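Local coordinates for protein N-alpha-acetyltransferase 35, NatC auxiliary subunit (Saccharomyces cerevisiae, PDB 6YGA) that serves as the auxiliary subunit of the NatC N-terminal acetyltransferase, the complex that acetylates the N-terminal methionine of the L-A virus Gag protein, at residues L96-I101 / T291-D296; Y471-S476 / I547-C552. One frame throughout, in Å; residues are numbered along the deposited sequence.

Contact 1 (L96-I101 / T291-D296)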
loop_
_atom_site.group_PDB
_atom_site.type_symbol
_atom_site.label_atom_id
_atom_site.label_comp_id
_atom_site.label_asym_id
_atom_site.label_seq_id
_atom_site.Cartn_x
_atom_site.Cartn_y
_atom_site.Cartn_z
ATOM N N LEU B 96 -10.975 -1.839 24.428
ATOM C CA LEU B 96 -10.033 -0.805 24.014
ATOM C C LEU B 96 -8.747 -1.416 23.468
ATOM O O LEU B 96 -8.207 -0.942 22.462
ATOM C CB LEU B 96 -9.737 0.131 25.183
ATOM C CG LEU B 96 -8.718 1.238 24.907
ATOM C CD1 LEU B 96 -9.222 2.192 23.835
ATOM C CD2 LEU B 96 -8.387 1.985 26.186
ATOM N N LEU B 97 -8.243 -2.473 24.112
ATOM C CA LEU B 97 -7.046 -3.140 23.610
ATOM C C LEU B 97 -7.304 -3.807 22.266
ATOM O O LEU B 97 -6.441 -3.781 21.380
ATOM C CB LEU B 97 -6.537 -4.164 24.623
ATOM C CG LEU B 97 -5.743 -3.606 25.805
ATOM C CD1 LEU B 97 -5.107 -4.729 26.612
ATOM C CD2 LEU B 97 -4.686 -2.630 25.314
ATOM N N ARG B 98 -8.477 -4.419 22.092
ATOM C CA ARG B 98 -8.790 -5.001 20.792
ATOM C C ARG B 98 -9.078 -3.919 19.758
ATOM O O ARG B 98 -8.913 -4.156 18.556
ATOM C CB ARG B 98 -9.959 -5.981 20.914
ATOM C CG ARG B 98 -9.574 -7.273 21.626
ATOM C CD ARG B 98 -10.734 -8.249 21.778
ATOM N NE ARG B 98 -11.838 -7.697 22.554
ATOM C CZ ARG B 98 -13.052 -7.465 22.064
ATOM N NH1 ARG B 98 -13.323 -7.745 20.796
ATOM N NH2 ARG B 98 -13.998 -6.961 22.845
ATOM N N CYS B 99 -9.490 -2.726 20.201
ATOM C CA CYS B 99 -9.553 -1.592 19.285
ATOM C C CYS B 99 -8.158 -1.197 18.814
ATOM O O CYS B 99 -7.975 -0.798 17.658
ATOM C CB CYS B 99 -10.254 -0.407 19.952
ATOM S SG CYS B 99 -12.060 -0.515 19.994
ATOM N N VAL B 100 -7.161 -1.305 19.696
ATOM C CA VAL B 100 -5.779 -1.036 19.300
ATOM C C VAL B 100 -5.340 -2.011 18.215
ATOM O O VAL B 100 -4.697 -1.620 17.231
ATOM C CB VAL B 100 -4.852 -1.094 20.529
ATOM C CG1 VAL B 100 -3.391 -1.000 20.108
ATOM C CG2 VAL B 100 -5.197 0.018 21.514
ATOM N N ILE B 101 -5.698 -3.288 18.363
ATOM C CA ILE B 101 -5.330 -4.297 17.372
ATOM C C ILE B 101 -6.031 -4.025 16.046
ATOM O O ILE B 101 -5.411 -4.069 14.978
ATOM C CB ILE B 101 -5.651 -5.706 17.903
ATOM C CG1 ILE B 101 -4.820 -6.014 19.153
ATOM C CG2 ILE B 101 -5.412 -6.756 16.827
ATOM C CD1 ILE B 101 -5.226 -7.293 19.868
ATOM N N THR B 291 -15.992 -1.376 12.427
ATOM C CA THR B 291 -15.737 -2.708 11.901
ATOM C C THR B 291 -15.651 -3.716 13.042
ATOM O O THR B 291 -15.296 -3.372 14.173
ATOM C CB THR B 291 -14.444 -2.715 11.081
ATOM O OG1 THR B 291 -14.444 -1.590 10.194
ATOM C CG2 THR B 291 -14.322 -3.987 10.255
ATOM N N LYS B 292 -15.993 -4.967 12.734
ATOM C CA LYS B 292 -15.923 -6.030 13.727
ATOM C C LYS B 292 -14.512 -6.147 14.291
ATOM O O LYS B 292 -13.528 -6.171 13.546
ATOM C CB LYS B 292 -16.360 -7.358 13.110
ATOM C CG LYS B 292 -16.215 -8.554 14.041
ATOM C CD LYS B 292 -16.939 -9.769 13.485
ATOM C CE LYS B 292 -16.721 -11.000 14.353
ATOM N NZ LYS B 292 -15.314 -11.487 14.295
ATOM N N LEU B 293 -14.423 -6.216 15.613
ATOM C CA LEU B 293 -13.149 -6.258 16.307
ATOM C C LEU B 293 -12.596 -7.680 16.333
ATOM O O LEU B 293 -13.337 -8.649 16.160
ATOM C CB LEU B 293 -13.319 -5.737 17.731
ATOM C CG LEU B 293 -13.811 -4.296 17.869
ATOM C CD1 LEU B 293 -14.218 -4.002 19.305
ATOM C CD2 LEU B 293 -12.735 -3.328 17.409
ATOM N N PRO B 294 -11.286 -7.831 16.535
ATOM C CA PRO B 294 -10.726 -9.173 16.722
ATOM C C PRO B 294 -11.317 -9.841 17.954
ATOM O O PRO B 294 -11.767 -9.175 18.890
ATOM C CB PRO B 294 -9.225 -8.914 16.895
ATOM C CG PRO B 294 -8.991 -7.602 16.243
ATOM C CD PRO B 294 -10.234 -6.800 16.466
ATOM N N THR B 295 -11.310 -11.174 17.952
ATOM C CA THR B 295 -11.887 -11.939 19.050
ATOM C C THR B 295 -10.867 -12.335 20.111
ATOM O O THR B 295 -11.269 -12.772 21.195
ATOM C CB THR B 295 -12.580 -13.201 18.521
ATOM O OG1 THR B 295 -11.599 -14.111 18.008
ATOM C CG2 THR B 295 -13.563 -12.848 17.411
ATOM N N ASP B 296 -9.570 -12.196 19.836
ATOM C CA ASP B 296 -8.535 -12.591 20.784
ATOM C C ASP B 296 -7.415 -11.556 20.776
ATOM O O ASP B 296 -7.460 -10.561 20.046
ATOM C CB ASP B 296 -8.006 -13.999 20.473
ATOM C CG ASP B 296 -7.373 -14.113 19.089
ATOM O OD1 ASP B 296 -7.135 -13.083 18.424
ATOM O OD2 ASP B 296 -7.111 -15.258 18.666
#

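Contact 2 (Y471-S476 / I547-C552). With EDO (1,2-ethanediol), chain C; EDO (1,2-ethanediol), chain D.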
loop_
_atom_site.group_PDB
_atom_site.type_symbol
_atom_site.label_atom_id
_atom_site.label_comp_id
_atom_site.label_asym_id
_atom_site.label_seq_id
_atom_site.Cartn_x
_atom_site.Cartn_y
_atom_site.Cartn_z
ATOM N N TYR B 471 12.416 -12.155 -20.308
ATOM C CA TYR B 471 13.198 -10.955 -20.043
ATOM C C TYR B 471 14.033 -11.115 -18.780
ATOM O O TYR B 471 15.183 -10.670 -18.730
ATOM C CB TYR B 471 12.281 -9.735 -19.942
ATOM C CG TYR B 471 13.013 -8.449 -19.636
ATOM C CD1 TYR B 471 13.942 -7.927 -20.525
ATOM C CD2 TYR B 471 12.771 -7.755 -18.459
ATOM C CE1 TYR B 471 14.613 -6.755 -20.249
ATOM C CE2 TYR B 471 13.433 -6.580 -18.175
ATOM C CZ TYR B 471 14.354 -6.085 -19.071
ATOM O OH TYR B 471 15.016 -4.913 -18.789
ATOM N N VAL B 472 13.479 -11.769 -17.756
ATOM C CA VAL B 472 14.236 -11.974 -16.524
ATOM C C VAL B 472 15.325 -13.017 -16.737
ATOM O O VAL B 472 16.431 -12.898 -16.198
ATOM C CB VAL B 472 13.291 -12.351 -15.369
ATOM C CG1 VAL B 472 14.084 -12.665 -14.107
ATOM C CG2 VAL B 472 12.326 -11.213 -15.109
ATOM N N TYR B 473 15.035 -14.049 -17.530
ATOM C CA TYR B 473 16.084 -14.965 -17.964
ATOM C C TYR B 473 17.196 -14.207 -18.680
ATOM O O TYR B 473 18.383 -14.396 -18.390
ATOM C CB TYR B 473 15.489 -16.040 -18.872
ATOM C CG TYR B 473 16.517 -16.905 -19.556
ATOM C CD1 TYR B 473 17.096 -17.980 -18.896
ATOM C CD2 TYR B 473 16.903 -16.653 -20.864
ATOM C CE1 TYR B 473 18.037 -18.777 -19.521
ATOM C CE2 TYR B 473 17.843 -17.443 -21.496
ATOM C CZ TYR B 473 18.406 -18.505 -20.820
ATOM O OH TYR B 473 19.342 -19.297 -21.441
ATOM N N TYR B 474 16.820 -13.332 -19.613
ATOM C CA TYR B 474 17.790 -12.493 -20.307
ATOM C C TYR B 474 18.588 -11.640 -19.322
ATOM O O TYR B 474 19.817 -11.556 -19.414
ATOM C CB TYR B 474 17.054 -11.627 -21.331
ATOM C CG TYR B 474 17.834 -10.462 -21.890
ATOM C CD1 TYR B 474 18.706 -10.631 -22.960
ATOM C CD2 TYR B 474 17.673 -9.187 -21.366
ATOM C CE1 TYR B 474 19.411 -9.560 -23.481
ATOM C CE2 TYR B 474 18.371 -8.112 -21.875
ATOM C CZ TYR B 474 19.238 -8.303 -22.933
ATOM O OH TYR B 474 19.936 -7.234 -23.443
ATOM N N LEU B 475 17.903 -11.012 -18.359
ATOM C CA LEU B 475 18.609 -10.232 -17.344
ATOM C C LEU B 475 19.503 -11.117 -16.482
ATOM O O LEU B 475 20.649 -10.753 -16.190
ATOM C CB LEU B 475 17.616 -9.475 -16.463
ATOM C CG LEU B 475 16.789 -8.350 -17.078
ATOM C CD1 LEU B 475 15.959 -7.683 -15.990
ATOM C CD2 LEU B 475 17.679 -7.339 -17.790
ATOM N N SER B 476 18.992 -12.275 -16.055
ATOM C CA SER B 476 19.777 -13.182 -15.222
ATOM C C SER B 476 21.004 -13.704 -15.955
ATOM O O SER B 476 22.041 -13.956 -15.330
ATOM C CB SER B 476 18.912 -14.356 -14.760
ATOM O OG SER B 476 17.747 -13.911 -14.091
ATOM N N ILE B 547 19.811 -20.415 -10.235
ATOM C CA ILE B 547 18.490 -20.926 -9.888
ATOM C C ILE B 547 17.411 -20.052 -10.511
ATOM O O ILE B 547 16.455 -20.552 -11.116
ATOM C CB ILE B 547 18.334 -21.023 -8.361
ATOM C CG1 ILE B 547 19.221 -22.136 -7.812
ATOM C CG2 ILE B 547 16.883 -21.270 -7.980
ATOM C CD1 ILE B 547 19.265 -22.176 -6.304
ATOM N N THR B 548 17.562 -18.730 -10.386
ATOM C CA THR B 548 16.625 -17.807 -11.020
ATOM C C THR B 548 16.600 -18.011 -12.528
ATOM O O THR B 548 15.529 -18.066 -13.143
ATOM C CB THR B 548 17.001 -16.361 -10.690
ATOM O OG1 THR B 548 16.818 -16.122 -9.291
ATOM C CG2 THR B 548 16.135 -15.387 -11.481
ATOM N N LYS B 549 17.782 -18.128 -13.138
ATOM C CA LYS B 549 17.866 -18.300 -14.583
ATOM C C LYS B 549 17.167 -19.579 -15.025
ATOM O O LYS B 549 16.408 -19.577 -16.000
ATOM C CB LYS B 549 19.333 -18.309 -15.014
ATOM C CG LYS B 549 19.587 -17.766 -16.406
ATOM C CD LYS B 549 21.063 -17.874 -16.773
ATOM C CE LYS B 549 21.481 -19.328 -16.919
ATOM N NZ LYS B 549 22.912 -19.486 -17.302
ATOM N N SER B 550 17.402 -20.678 -14.306
ATOM C CA SER B 550 16.778 -21.947 -14.666
ATOM C C SER B 550 15.261 -21.887 -14.524
ATOM O O SER B 550 14.535 -22.398 -15.384
ATOM C CB SER B 550 17.349 -23.072 -13.804
ATOM O OG SER B 550 18.717 -23.300 -14.087
ATOM N N LEU B 551 14.764 -21.273 -13.446
ATOM C CA LEU B 551 13.320 -21.241 -13.217
ATOM C C LEU B 551 12.603 -20.437 -14.297
ATOM O O LEU B 551 11.549 -20.855 -14.789
ATOM C CB LEU B 551 13.018 -20.678 -11.830
ATOM C CG LEU B 551 13.367 -21.606 -10.664
ATOM C CD1 LEU B 551 13.088 -20.920 -9.341
ATOM C CD2 LEU B 551 12.590 -22.909 -10.770
ATOM N N CYS B 552 13.161 -19.283 -14.677
ATOM C CA CYS B 552 12.587 -18.502 -15.771
ATOM C C CYS B 552 12.547 -19.309 -17.061
ATOM O O CYS B 552 11.540 -19.296 -17.780
ATOM C CB CYS B 552 13.389 -17.219 -15.978
ATOM S SG CYS B 552 13.402 -16.110 -14.563
HETATM C C1 EDO C . 19.952 -22.613 -17.422
HETATM O O1 EDO C . 20.049 -22.078 -16.096
HETATM C C2 EDO C . 20.555 -24.013 -17.442
HETATM O O2 EDO C . 20.442 -24.571 -18.755
HETATM C C1 EDO D . 16.416 -17.836 -6.774
HETATM O O1 EDO D . 15.420 -16.965 -7.329
HETATM C C2 EDO D . 16.598 -17.560 -5.288
HETATM O O2 EDO D . 16.650 -16.151 -5.045
#

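Contact 1 (L96-I101 / T291-D296)
Arg98 on the helix and Pro294 on the irregular loop 291-296, extended as far as Pro294, mark the closest backbone approach, their CA atoms 6.1 Å apart. Arg98 makes the polar link. Its NH1 donates to Pro294 O at 2.8 Å, with an N-H...O angle of 161°; the acceptor lies at the guanidinium edge, 8° out of its plane, and the donor sits nearly along the C=O axis. The bend at chi3 (-60°) swings the guanidinium back to the loop; Arg98 CD itself passes 3.2 Å from Pro294 O. A salt bridge from Arg98 NH2 to Asp94, one turn back on the same helix, grips the other end of the guanidinium and should fix its rotation. Leu293 crosses Arg98 at about a right angle, its CB 3.7 Å from Arg98 NH1. The helix belongs to the Mak10 family region, and other sides of it pack on helices 142-167 and 215-231 through Leu96, Val100 and Leu97; the loop, which leads into helix 298-311, lies along another side of this helix, in a chain that is mostly helical. Next to the arginine the contact turns apolar. Leu293 sends CD2 to Cys99 SG at 3.9 Å, while Pro294 lays the CG corner of its ring against Ile101 CG2, 3.7 Å away, and Pro294 CD lies 3.6 Å from Arg98 O. At the end of the other isoleucine branch, Ile101 CD1 is 4.0 Å from Asp296 O.

Contact 2 (Y471-S476 / I547-C552)
The side chains of Tyr473 and Lys549 slant across each other where the start of helix 465-506 passes the last third of helix 511-564; segments 471-476 and 547-552 run roughly antiparallel (152°), their axes 8.5 Å apart at closest approach. The tyrosine's CG is anti to its own nitrogen (chi1 171°), bringing one ring edge to the neighbouring helix: Tyr473 CD1 lies 3.4 Å from Lys549 O, with that oxygen close to the ring plane. Lys549 CG lies above that plane, over the CD1-CE1 rim, 3.5 Å from Tyr473 CD1, before the chain bends at chi3 and leads NZ to a long, weak ion pair with Glu480. Beside the ring, smaller side chains meet. Val472 turns CG1 onto Cys552 SG at 3.5 Å, and Tyr473 CB rests on Cys552 CB. Ser476 OG lies 3.4 Å from Thr548 CG2. The same hydroxyl bonds back to Val472 O, meeting that oxygen from the opposite face to Ser476 N. Thr548 OG1 and Ser550 OG each hydrogen-bond an ethanediol, probably from the crystallisation liquor. The two helices form a long hairpin in the TPR-like region. With the serine hydroxyl satisfied within its own helix, the interface is held mainly by van der Waals packing.

From the N terminus, the chain enters contact 1 on helix 85-104 and comes back to it 190 residues later, in the loop ahead of helix 298-311; more than half of the intervening residues are helical. That loop is closed before contact 2 begins, so the two stand in series and neither nest nor cross. Contact 2 closes a shorter excursion, 71 residues and almost wholly helix, between helices 465-506 and 511-564. The centres of contacts 1 and 2 are 44 Å apart, on opposite sides of the chain's centre. Contact 1 ties a connecting loop to helix 85-104 in the N-terminal part of the chain, whereas contact 2 joins neighbouring long helices of the TPR-like region.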